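Local coordinates for protein clp gene regulator (ClgR) (Corynebacterium glutamicum, PDB 3F52) that probably binds cis-regulatory DNA through a helix-turn-helix domain and activates transcription, as a regulator of clp protease genes, at residues P23-F36 against A82-A96. Residues are numbered along the deposited sequence; the frame is centred on the assembly and turned at random.
Sequences PLLREALGAALRSF and ASVADVLIEAAGSMA
Val-87 pushes its two methyls into a hole lined by Leu-29, Ala-32, Leu-33 and Phe-36. With CG1 anti to the backbone N (chi1 173°), CG2 is directed at the Phe-36 ring, where it stands over the middle of one face, 3.8 Å from the centroid and 8° off the normal, a CH-pi contact. CG1 turns instead to the aliphatic side, 3.9 Å from Leu-33 CD2, the two side chains crossing at about a right angle. The same ring takes Glu-90 CB at its edge, near the ring plane, while Ala-82 CB comes in obliquely, 3.6 Å from Phe-36 CD2. Further along, small residues bring the backbones together: Ala-28 CB lies 3.3 Å from Ala-91 O and also touches Met-95 SD at 3.4 Å. The methionine chain, bent at chi2 and chi3, curls back beside the residues that lead into the first helix, with CE 3.4 Å from Pro-23 O.

This interface joins the first and last helices of the all-helical XRE-type domain, 25-40 and 84-92; the axes of 25-36 and 84-92 approach to 7.9 Å, with their N-to-C directions 118° apart. Helices 44-51 and 55-62, in the usual helix-turn-helix positions, lie between them in sequence.

Water links polar groups at the Pro-23/Met-95 end and along one flank of the apolar seam. One water donates to Pro-23 O and Met-95 O; another bridges Ser-35 OG and Glu-90 OE2. Each helix start is also held locally: Ser-83 OG caps helix 84-92 by accepting from Asp-86 N, and Leu-24 N donates to Glu-27 OE1 from above the carboxylate plane. Helix 70-80 meets Val-87 through Cys-77 and helix 55-62 meets Leu-33 through Leu-61, whereas Leu-25 of the second subunit packs against Leu-88.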
# COMPACT_ATOMS: atom_id res chain seq x y z
N PRO B 23 -9.43 1.12 9.32
CA PRO B 23 -8.13 0.48 9.09
C PRO B 23 -7.16 1.36 8.27
O PRO B 23 -7.59 2.05 7.36
CB PRO B 23 -8.49 -0.78 8.30
CG PRO B 23 -9.82 -1.12 8.77
CD PRO B 23 -10.54 0.22 8.94
N LEU B 24 -5.88 1.34 8.65
CA LEU B 24 -4.82 1.97 7.87
C LEU B 24 -4.33 0.96 6.87
O LEU B 24 -4.36 -0.26 7.15
CB LEU B 24 -3.66 2.32 8.81
CG LEU B 24 -3.89 3.46 9.79
CD1 LEU B 24 -2.75 3.47 10.85
CD2 LEU B 24 -4.04 4.80 9.09
N LEU B 25 -3.80 1.45 5.73
CA LEU B 25 -3.19 0.55 4.74
C LEU B 25 -2.22 -0.42 5.40
O LEU B 25 -2.23 -1.61 5.08
CB LEU B 25 -2.47 1.34 3.64
CG LEU B 25 -1.80 0.44 2.57
CD1 LEU B 25 -2.79 -0.59 1.94
CD2 LEU B 25 -1.13 1.29 1.51
N ARG B 26 -1.34 0.10 6.28
CA ARG B 26 -0.30 -0.76 6.82
C ARG B 26 -0.87 -1.91 7.64
O ARG B 26 -0.28 -2.97 7.65
CB ARG B 26 0.76 0.04 7.62
CG ARG B 26 0.20 0.87 8.78
CD ARG B 26 1.38 1.26 9.70
NE ARG B 26 0.99 2.09 10.83
CZ ARG B 26 0.83 3.41 10.79
NH1 ARG B 26 0.46 4.05 11.89
NH2 ARG B 26 0.96 4.08 9.62
N GLU B 27 -1.99 -1.67 8.33
CA GLU B 27 -2.74 -2.71 9.04
C GLU B 27 -3.33 -3.75 8.08
O GLU B 27 -3.21 -4.95 8.32
CB GLU B 27 -3.86 -2.08 9.85
CG GLU B 27 -3.30 -1.25 11.03
CD GLU B 27 -4.33 -0.46 11.77
OE1 GLU B 27 -5.38 -0.14 11.17
OE2 GLU B 27 -4.07 -0.11 12.94
N ALA B 28 -3.94 -3.28 7.01
CA ALA B 28 -4.55 -4.19 6.03
C ALA B 28 -3.43 -5.00 5.32
O ALA B 28 -3.53 -6.22 5.16
CB ALA B 28 -5.39 -3.38 5.01
N LEU B 29 -2.37 -4.34 4.90
CA LEU B 29 -1.23 -5.01 4.28
C LEU B 29 -0.57 -6.00 5.23
O LEU B 29 -0.19 -7.11 4.83
CB LEU B 29 -0.21 -3.96 3.86
CG LEU B 29 0.73 -4.05 2.67
CD1 LEU B 29 -0.07 -4.36 1.41
CD2 LEU B 29 1.52 -2.69 2.49
N GLY B 30 -0.42 -5.59 6.50
CA GLY B 30 0.16 -6.53 7.49
C GLY B 30 -0.68 -7.78 7.67
O GLY B 30 -0.17 -8.89 7.77
N ALA B 31 -1.99 -7.60 7.73
CA ALA B 31 -2.92 -8.73 7.89
C ALA B 31 -2.85 -9.66 6.67
O ALA B 31 -2.88 -10.89 6.82
CB ALA B 31 -4.33 -8.23 8.11
N ALA B 32 -2.72 -9.07 5.47
CA ALA B 32 -2.58 -9.85 4.22
C ALA B 32 -1.28 -10.68 4.27
O ALA B 32 -1.30 -11.89 4.04
CB ALA B 32 -2.57 -8.92 3.03
N LEU B 33 -0.17 -10.02 4.61
CA LEU B 33 1.13 -10.70 4.72
C LEU B 33 1.06 -11.85 5.69
O LEU B 33 1.56 -12.95 5.40
CB LEU B 33 2.22 -9.72 5.13
CG LEU B 33 2.68 -8.74 4.03
CD1 LEU B 33 3.46 -7.58 4.64
CD2 LEU B 33 3.51 -9.45 2.92
N ARG B 34 0.44 -11.63 6.85
CA ARG B 34 0.28 -12.69 7.84
C ARG B 34 -0.49 -13.89 7.27
O ARG B 34 -0.11 -15.05 7.46
CB ARG B 34 -0.41 -12.17 9.10
CG ARG B 34 -0.50 -13.25 10.21
CD ARG B 34 -1.38 -12.85 11.40
NE ARG B 34 -1.12 -11.49 11.89
CZ ARG B 34 -1.97 -10.46 11.77
NH1 ARG B 34 -1.63 -9.27 12.25
NH2 ARG B 34 -3.18 -10.62 11.18
N SER B 35 -1.57 -13.60 6.54
CA SER B 35 -2.36 -14.69 5.97
C SER B 35 -1.58 -15.44 4.86
O SER B 35 -1.67 -16.67 4.79
CB SER B 35 -3.76 -14.22 5.53
OG SER B 35 -3.72 -13.66 4.25
N PHE B 36 -0.78 -14.74 4.04
CA PHE B 36 0.06 -15.41 3.03
C PHE B 36 1.13 -16.27 3.71
O PHE B 36 1.46 -17.36 3.22
CB PHE B 36 0.75 -14.41 2.10
CG PHE B 36 -0.09 -13.97 0.92
CD1 PHE B 36 -1.11 -13.02 1.08
CD2 PHE B 36 0.13 -14.51 -0.34
CE1 PHE B 36 -1.89 -12.60 -0.02
CE2 PHE B 36 -0.64 -14.09 -1.46
CZ PHE B 36 -1.66 -13.14 -1.29
N ALA B 82 4.98 -14.84 -3.31
CA ALA B 82 3.73 -14.16 -3.60
C ALA B 82 4.02 -12.92 -4.45
O ALA B 82 5.10 -12.34 -4.32
CB ALA B 82 3.04 -13.75 -2.29
N SER B 83 3.10 -12.52 -5.32
CA SER B 83 3.26 -11.21 -5.96
C SER B 83 2.78 -10.11 -5.02
O SER B 83 1.91 -10.34 -4.18
CB SER B 83 2.54 -11.11 -7.31
OG SER B 83 1.13 -11.17 -7.15
N VAL B 84 3.35 -8.91 -5.16
CA VAL B 84 2.87 -7.76 -4.38
C VAL B 84 1.40 -7.46 -4.77
O VAL B 84 0.59 -7.10 -3.92
CB VAL B 84 3.78 -6.51 -4.58
CG1 VAL B 84 3.19 -5.29 -3.87
CG2 VAL B 84 5.22 -6.81 -4.07
N ALA B 85 1.07 -7.61 -6.05
CA ALA B 85 -0.29 -7.39 -6.55
C ALA B 85 -1.29 -8.25 -5.78
O ALA B 85 -2.33 -7.76 -5.36
CB ALA B 85 -0.37 -7.68 -8.06
N ASP B 86 -0.97 -9.52 -5.57
CA ASP B 86 -1.89 -10.43 -4.88
C ASP B 86 -2.00 -10.08 -3.39
O ASP B 86 -3.09 -10.13 -2.81
CB ASP B 86 -1.47 -11.90 -5.05
CG ASP B 86 -1.73 -12.44 -6.47
OD1 ASP B 86 -2.49 -11.82 -7.27
OD2 ASP B 86 -1.16 -13.52 -6.77
N VAL B 87 -0.88 -9.72 -2.76
CA VAL B 87 -0.90 -9.27 -1.37
C VAL B 87 -1.73 -7.98 -1.24
O VAL B 87 -2.52 -7.85 -0.32
CB VAL B 87 0.54 -9.10 -0.81
CG1 VAL B 87 0.53 -8.47 0.57
CG2 VAL B 87 1.20 -10.50 -0.79
N LEU B 88 -1.54 -7.06 -2.18
CA LEU B 88 -2.30 -5.79 -2.16
C LEU B 88 -3.82 -5.98 -2.34
O LEU B 88 -4.63 -5.35 -1.64
CB LEU B 88 -1.74 -4.83 -3.20
CG LEU B 88 -2.25 -3.39 -3.18
CD1 LEU B 88 -1.93 -2.73 -1.82
CD2 LEU B 88 -1.59 -2.59 -4.31
N ILE B 89 -4.22 -6.83 -3.27
CA ILE B 89 -5.63 -7.07 -3.43
C ILE B 89 -6.22 -7.76 -2.17
O ILE B 89 -7.32 -7.44 -1.74
CB ILE B 89 -5.96 -7.79 -4.77
CG1 ILE B 89 -7.43 -7.57 -5.15
CG2 ILE B 89 -5.61 -9.25 -4.70
CD1 ILE B 89 -7.67 -6.16 -5.67
N GLU B 90 -5.47 -8.68 -1.55
CA GLU B 90 -5.93 -9.27 -0.29
C GLU B 90 -6.10 -8.18 0.80
O GLU B 90 -7.10 -8.18 1.55
CB GLU B 90 -4.95 -10.35 0.20
CG GLU B 90 -5.45 -11.16 1.42
CD GLU B 90 -6.80 -11.85 1.17
OE1 GLU B 90 -7.00 -12.44 0.07
OE2 GLU B 90 -7.66 -11.83 2.09
N ALA B 91 -5.14 -7.27 0.87
CA ALA B 91 -5.18 -6.15 1.82
C ALA B 91 -6.44 -5.31 1.64
O ALA B 91 -7.06 -4.85 2.61
CB ALA B 91 -3.95 -5.31 1.64
N ALA B 92 -6.91 -5.14 0.39
CA ALA B 92 -8.17 -4.43 0.15
C ALA B 92 -9.33 -5.09 0.90
O ALA B 92 -10.24 -4.39 1.35
CB ALA B 92 -8.48 -4.32 -1.40
N GLY B 93 -9.26 -6.41 1.07
CA GLY B 93 -10.30 -7.15 1.79
C GLY B 93 -10.35 -6.81 3.27
O GLY B 93 -11.32 -7.13 3.93
N SER B 94 -9.30 -6.15 3.78
CA SER B 94 -9.25 -5.74 5.20
C SER B 94 -9.41 -4.23 5.44
O SER B 94 -9.03 -3.74 6.53
CB SER B 94 -7.92 -6.16 5.80
OG SER B 94 -7.90 -7.55 5.96
N MET B 95 -9.93 -3.50 4.46
CA MET B 95 -9.98 -2.04 4.57
C MET B 95 -11.27 -1.53 5.17
O MET B 95 -11.36 -0.37 5.57
CB MET B 95 -9.62 -1.35 3.26
CG MET B 95 -8.12 -1.38 2.97
SD MET B 95 -7.07 -0.57 4.22
CE MET B 95 -7.67 1.10 4.12
N ALA B 96 -12.26 -2.41 5.26
CA ALA B 96 -13.50 -2.11 5.98
C ALA B 96 -13.41 -2.66 7.41
O ALA B 96 -12.84 -3.73 7.66
CB ALA B 96 -14.69 -2.69 5.24
O HOH W 1 -10.08 1.85 6.01
O HOH W 2 -6.49 -12.23 4.57